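Local coordinates for putative arylalkylamine N-Acetyltransferase 7 (Aedes aegypti, PDB 4FD7), which probably transfers an acetyl group from acetyl-CoA to an amine nitrogen, as a member of the GNAT family of N-acetyltransferases, at residues Pro157-Gly161 with Arg162-Thr166; Glu167-Arg170 with Ala171-Pro174. All blocks are in the same frame, centred on the assembly; numbering follows the deposited sequence.

Contact 1. Residues Pro157-Gly161 with Arg162-Thr166; sequences PKYRG and RGIAT
R162 reaches back along the chain to Y159 because its CG lies anti to its carbonyl carbon (chi1 -77°) and the chain then runs extended to NE. Its methylenes pass alongside the peptide carbonyl of Y159, R162 CD coming to 3.4 Å from Y159 O and approaching the tyrosine ring at its edge. The guanidinium ends against two more carbonyls: K158 O lies over one face, and R162 NH2 is 3.0 Å from R160 O. A long, flexible arginine suits this place, since NH1 still reaches D22 O, and K21 O receives a weak bond from NE. I164 comes from the other end of the turn, its CD1 packing on Y159 CB at 3.8 Å, while both side chains also touch V99.

The backbone is that of the GNAT Q/R-x-x-G-x-G/A signature, read here as R160 to A165. G161 and G163 both take positive phi, near 80°, an easy choice without a side chain. At G163, the N-cap of helix 164-170, a CB would strike the carbonyl O of R162.

Inside the curl one water accepts hydrogen bonds from R162 N (2.7 Å) and I164 N (3.0 Å) and donates one to Y159 O (2.9 Å). In GNAT relatives, amides of this loop and the helix start bind the pyrophosphate of acetyl-CoA. The inward-turned N-H groups of R162 and I164, beside a helix N-terminus, are consistent with a seat for an anion.

Contact 2. Residues Glu167-Arg170 with Ala171-Pro174; sequences EILR and ARIP
L169 and R172 stand side by side and point the same way at the joint between helix 164-170 and helix 172-179, the pair of helices that follows strand 146-155 in this GNAT fold. Both have CG anti to the carbonyl carbon, R172 at chi1 -77°, and from there the arginine chain stays extended to NE. L169 CD2 consequently lies over one face of the guanidinium, toward its rim, 3.4 Å from R172 NH2. The planar cation thus offers a flat surface to a branched apolar group and keeps its polar rim for bonding. N102 takes NH2, while S184 and T186 take NH1, so this buried arginine ties the joint to strand 98-108 of one sheet and strand 183-188 of the other.

E167 and R170 meet differently. The CG of R170 is anti to its backbone N (chi1 -161°), and a bend at chi3 lets the guanidinium present its edge side-on, with the carboxylate tilted so that NE and NH2 stand 25-28° out of its plane. R170 NE donates to E167 OE1 (2.8 Å) and R170 NH2 to E167 OE2 (3.1 Å), a two-pronged salt bridge, both bonds nearly straight and on the syn sides. This double grip fixes the rotation of both groups, and H16 also bonds OE1.

The backbone tightens here. A171 N still bonds E167 O four residues back, but R172 N reaches only to L169 O, from above the carbonyl plane, and I173 N likewise to R170 O. Since I173 N already bonds R170 O, residue 174 need not supply an N-H, and P174 can set its CD 3.6 Å from R170 O. A171 is small enough to fit beside H16. In the plane of the R172 guanidinium, a water accepts from R172 NE at 2.9 Å and donates to I168 O at 2.9 Å.

In the fold
Contacts 1 and 2 follow one another along the chain, and their centres lie about 14 Å apart. Helix 164-170 is common to both: contact 1 forms its N-terminal end, and contact 2 its C-terminal end and the passage into helix 172-179. Apart from adjoining in sequence, the two do not touch. Contact 1 is the more peripheral, its centre about 15 Å from the centre of the chain against about 12 Å for contact 2. The loop of contact 1 probably belongs to the acetyl-CoA site, as in other GNAT enzymes, whereas contact 2 is structural packing that joins the helix to strands 14-21, 98-108 and 146-155 and to helix 191-200.

Contact 1. Residues Pro157-Gly161 with Arg162-Thr166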
loop_
_atom_site.group_PDB
_atom_site.type_symbol
_atom_site.label_atom_id
_atom_site.label_comp_id
_atom_site.label_asym_id
_atom_site.label_seq_id
_atom_site.Cartn_x
_atom_site.Cartn_y
_atom_site.Cartn_z
ATOM N N PRO A 157 7.740 -7.456 11.314
ATOM C CA PRO A 157 7.160 -8.530 12.115
ATOM C C PRO A 157 7.322 -8.345 13.623
ATOM O O PRO A 157 6.419 -8.735 14.359
ATOM C CB PRO A 157 7.945 -9.752 11.642
ATOM C CG PRO A 157 8.206 -9.465 10.225
ATOM C CD PRO A 157 8.502 -7.991 10.172
ATOM N N LYS A 158 8.414 -7.744 14.086
ATOM C CA LYS A 158 8.574 -7.606 15.532
ATOM C C LYS A 158 7.716 -6.482 16.112
ATOM O O LYS A 158 7.749 -6.227 17.323
ATOM C CB LYS A 158 10.043 -7.477 15.939
ATOM C CG LYS A 158 10.669 -6.125 15.678
ATOM C CD LYS A 158 12.194 -6.261 15.563
ATOM C CE LYS A 158 12.857 -4.902 15.661
ATOM N NZ LYS A 158 11.970 -3.868 15.072
ATOM N N TYR A 159 6.939 -5.831 15.246
ATOM C CA TYR A 159 5.967 -4.832 15.666
ATOM C C TYR A 159 4.537 -5.204 15.305
ATOM O O TYR A 159 3.624 -4.383 15.470
ATOM C CB TYR A 159 6.277 -3.476 15.028
ATOM C CG TYR A 159 7.383 -2.730 15.704
ATOM C CD1 TYR A 159 8.640 -2.658 15.130
ATOM C CD2 TYR A 159 7.179 -2.099 16.924
ATOM C CE1 TYR A 159 9.662 -1.968 15.741
ATOM C CE2 TYR A 159 8.204 -1.414 17.552
ATOM C CZ TYR A 159 9.444 -1.353 16.952
ATOM O OH TYR A 159 10.469 -0.673 17.573
ATOM N N ARG A 160 4.315 -6.412 14.800
ATOM C CA ARG A 160 2.950 -6.747 14.412
ATOM C C ARG A 160 2.049 -6.995 15.627
ATOM O O ARG A 160 2.523 -7.128 16.765
ATOM C CB ARG A 160 2.898 -7.879 13.364
ATOM C CG ARG A 160 2.996 -7.372 11.899
ATOM C CD ARG A 160 3.215 -8.500 10.906
ATOM N NE ARG A 160 4.220 -8.182 9.890
ATOM C CZ ARG A 160 4.795 -9.093 9.106
ATOM N NH1 ARG A 160 4.461 -10.373 9.232
ATOM N NH2 ARG A 160 5.704 -8.737 8.201
ATOM N N GLY A 161 0.742 -6.982 15.387
ATOM C CA GLY A 161 -0.235 -7.188 16.438
ATOM C C GLY A 161 -0.492 -5.940 17.262
ATOM O O GLY A 161 -1.132 -6.003 18.311
ATOM N N ARG A 162 0.007 -4.804 16.784
ATOM C CA ARG A 162 -0.049 -3.559 17.539
ATOM C C ARG A 162 -0.955 -2.523 16.885
ATOM O O ARG A 162 -1.100 -1.403 17.388
ATOM C CB ARG A 162 1.368 -3.003 17.720
ATOM C CG ARG A 162 2.150 -3.742 18.802
ATOM C CD ARG A 162 3.631 -3.486 18.716
ATOM N NE ARG A 162 4.390 -4.145 19.782
ATOM C CZ ARG A 162 4.878 -5.382 19.709
ATOM N NH1 ARG A 162 5.557 -5.894 20.725
ATOM N NH2 ARG A 162 4.681 -6.121 18.628
ATOM N N GLY A 163 -1.565 -2.895 15.764
ATOM C CA GLY A 163 -2.460 -1.981 15.073
ATOM C C GLY A 163 -1.738 -0.988 14.194
ATOM O O GLY A 163 -2.358 -0.024 13.725
ATOM N N ILE A 164 -0.447 -1.226 13.949
ATOM C CA ILE A 164 0.378 -0.282 13.185
ATOM C C ILE A 164 -0.115 -0.095 11.738
ATOM O O ILE A 164 -0.149 1.037 11.236
ATOM C CB ILE A 164 1.898 -0.624 13.284
ATOM C CG1 ILE A 164 2.485 -0.037 14.575
ATOM C CG2 ILE A 164 2.672 -0.096 12.071
ATOM C CD1 ILE A 164 3.451 -0.948 15.302
ATOM N N ALA A 165 -0.551 -1.179 11.097
ATOM C CA ALA A 165 -1.053 -1.085 9.721
ATOM C C ALA A 165 -2.285 -0.179 9.649
ATOM O O ALA A 165 -2.398 0.704 8.775
ATOM C CB ALA A 165 -1.377 -2.468 9.166
ATOM N N THR A 166 -3.211 -0.412 10.573
ATOM C CA THR A 166 -4.391 0.420 10.693
ATOM C C THR A 166 -4.003 1.893 10.798
ATOM O O THR A 166 -4.497 2.723 10.042
ATOM C CB THR A 166 -5.203 0.039 11.933
ATOM O OG1 THR A 166 -5.631 -1.325 11.826
ATOM C CG2 THR A 166 -6.415 0.955 12.091
HETATM O O HOH W 1 0.931 -3.893 14.467
#

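Contact 2. Residues Glu167-Arg170 with Ala171-Pro174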
loop_
_atom_site.group_PDB
_atom_site.type_symbol
_atom_site.label_atom_id
_atom_site.label_comp_id
_atom_site.label_asym_id
_atom_site.label_seq_id
_atom_site.Cartn_x
_atom_site.Cartn_y
_atom_site.Cartn_z
ATOM N N GLU A 167 -3.137 2.224 11.747
ATOM C CA GLU A 167 -2.776 3.633 11.932
ATOM C C GLU A 167 -2.037 4.269 10.745
ATOM O O GLU A 167 -2.212 5.475 10.465
ATOM C CB GLU A 167 -2.017 3.836 13.254
ATOM C CG GLU A 167 -2.769 3.358 14.503
ATOM C CD GLU A 167 -4.210 3.870 14.603
ATOM O OE1 GLU A 167 -4.482 5.050 14.308
ATOM O OE2 GLU A 167 -5.096 3.083 14.994
ATOM N N ILE A 168 -1.244 3.466 10.031
ATOM C CA ILE A 168 -0.555 3.969 8.845
ATOM C C ILE A 168 -1.604 4.312 7.776
ATOM O O ILE A 168 -1.502 5.343 7.103
ATOM C CB ILE A 168 0.478 2.951 8.290
ATOM C CG1 ILE A 168 1.720 2.950 9.171
ATOM C CG2 ILE A 168 0.861 3.272 6.867
ATOM C CD1 ILE A 168 2.621 1.770 8.939
ATOM N N LEU A 169 -2.616 3.457 7.628
ATOM C CA LEU A 169 -3.719 3.793 6.728
ATOM C C LEU A 169 -4.506 5.002 7.209
ATOM O O LEU A 169 -5.025 5.769 6.404
ATOM C CB LEU A 169 -4.693 2.635 6.591
ATOM C CG LEU A 169 -4.161 1.388 5.895
ATOM C CD1 LEU A 169 -5.168 0.286 6.009
ATOM C CD2 LEU A 169 -3.858 1.694 4.425
ATOM N N ARG A 170 -4.657 5.144 8.523
ATOM C CA ARG A 170 -5.478 6.225 9.030
ATOM C C ARG A 170 -4.822 7.552 8.693
ATOM O O ARG A 170 -5.507 8.556 8.451
ATOM C CB ARG A 170 -5.737 6.099 10.549
ATOM C CG ARG A 170 -6.939 6.932 10.986
ATOM C CD ARG A 170 -7.016 7.060 12.510
ATOM N NE ARG A 170 -6.987 5.745 13.140
ATOM C CZ ARG A 170 -8.059 4.968 13.295
ATOM N NH1 ARG A 170 -9.247 5.379 12.864
ATOM N NH2 ARG A 170 -7.943 3.784 13.881
ATOM N N ALA A 171 -3.492 7.551 8.650
ATOM C CA ALA A 171 -2.743 8.754 8.239
ATOM C C ALA A 171 -3.057 9.302 6.834
ATOM O O ALA A 171 -2.646 10.415 6.497
ATOM C CB ALA A 171 -1.244 8.527 8.387
ATOM N N ARG A 172 -3.766 8.536 6.018
ATOM C CA ARG A 172 -4.105 8.987 4.671
ATOM C C ARG A 172 -5.105 10.133 4.731
ATOM O O ARG A 172 -5.179 10.981 3.826
ATOM C CB ARG A 172 -4.675 7.826 3.858
ATOM C CG ARG A 172 -3.606 6.857 3.365
ATOM C CD ARG A 172 -4.230 5.789 2.479
ATOM N NE ARG A 172 -3.320 4.660 2.290
ATOM C CZ ARG A 172 -3.562 3.644 1.469
ATOM N NH1 ARG A 172 -4.677 3.619 0.740
ATOM N NH2 ARG A 172 -2.681 2.661 1.369
ATOM N N ILE A 173 -5.863 10.161 5.821
ATOM C CA ILE A 173 -6.918 11.147 5.987
ATOM C C ILE A 173 -6.352 12.575 6.056
ATOM O O ILE A 173 -6.730 13.421 5.234
ATOM C CB ILE A 173 -7.851 10.806 7.184
ATOM C CG1 ILE A 173 -8.624 9.514 6.907
ATOM C CG2 ILE A 173 -8.801 11.933 7.438
ATOM C CD1 ILE A 173 -9.394 8.998 8.100
ATOM N N PRO A 174 -5.445 12.862 7.016
ATOM C CA PRO A 174 -4.906 14.228 6.964
ATOM C C PRO A 174 -4.022 14.487 5.738
ATOM O O PRO A 174 -4.026 15.612 5.239
ATOM C CB PRO A 174 -4.091 14.351 8.268
ATOM C CG PRO A 174 -3.833 12.949 8.701
ATOM C CD PRO A 174 -4.966 12.115 8.199
HETATM O O HOH W 2 -1.239 4.906 4.234
#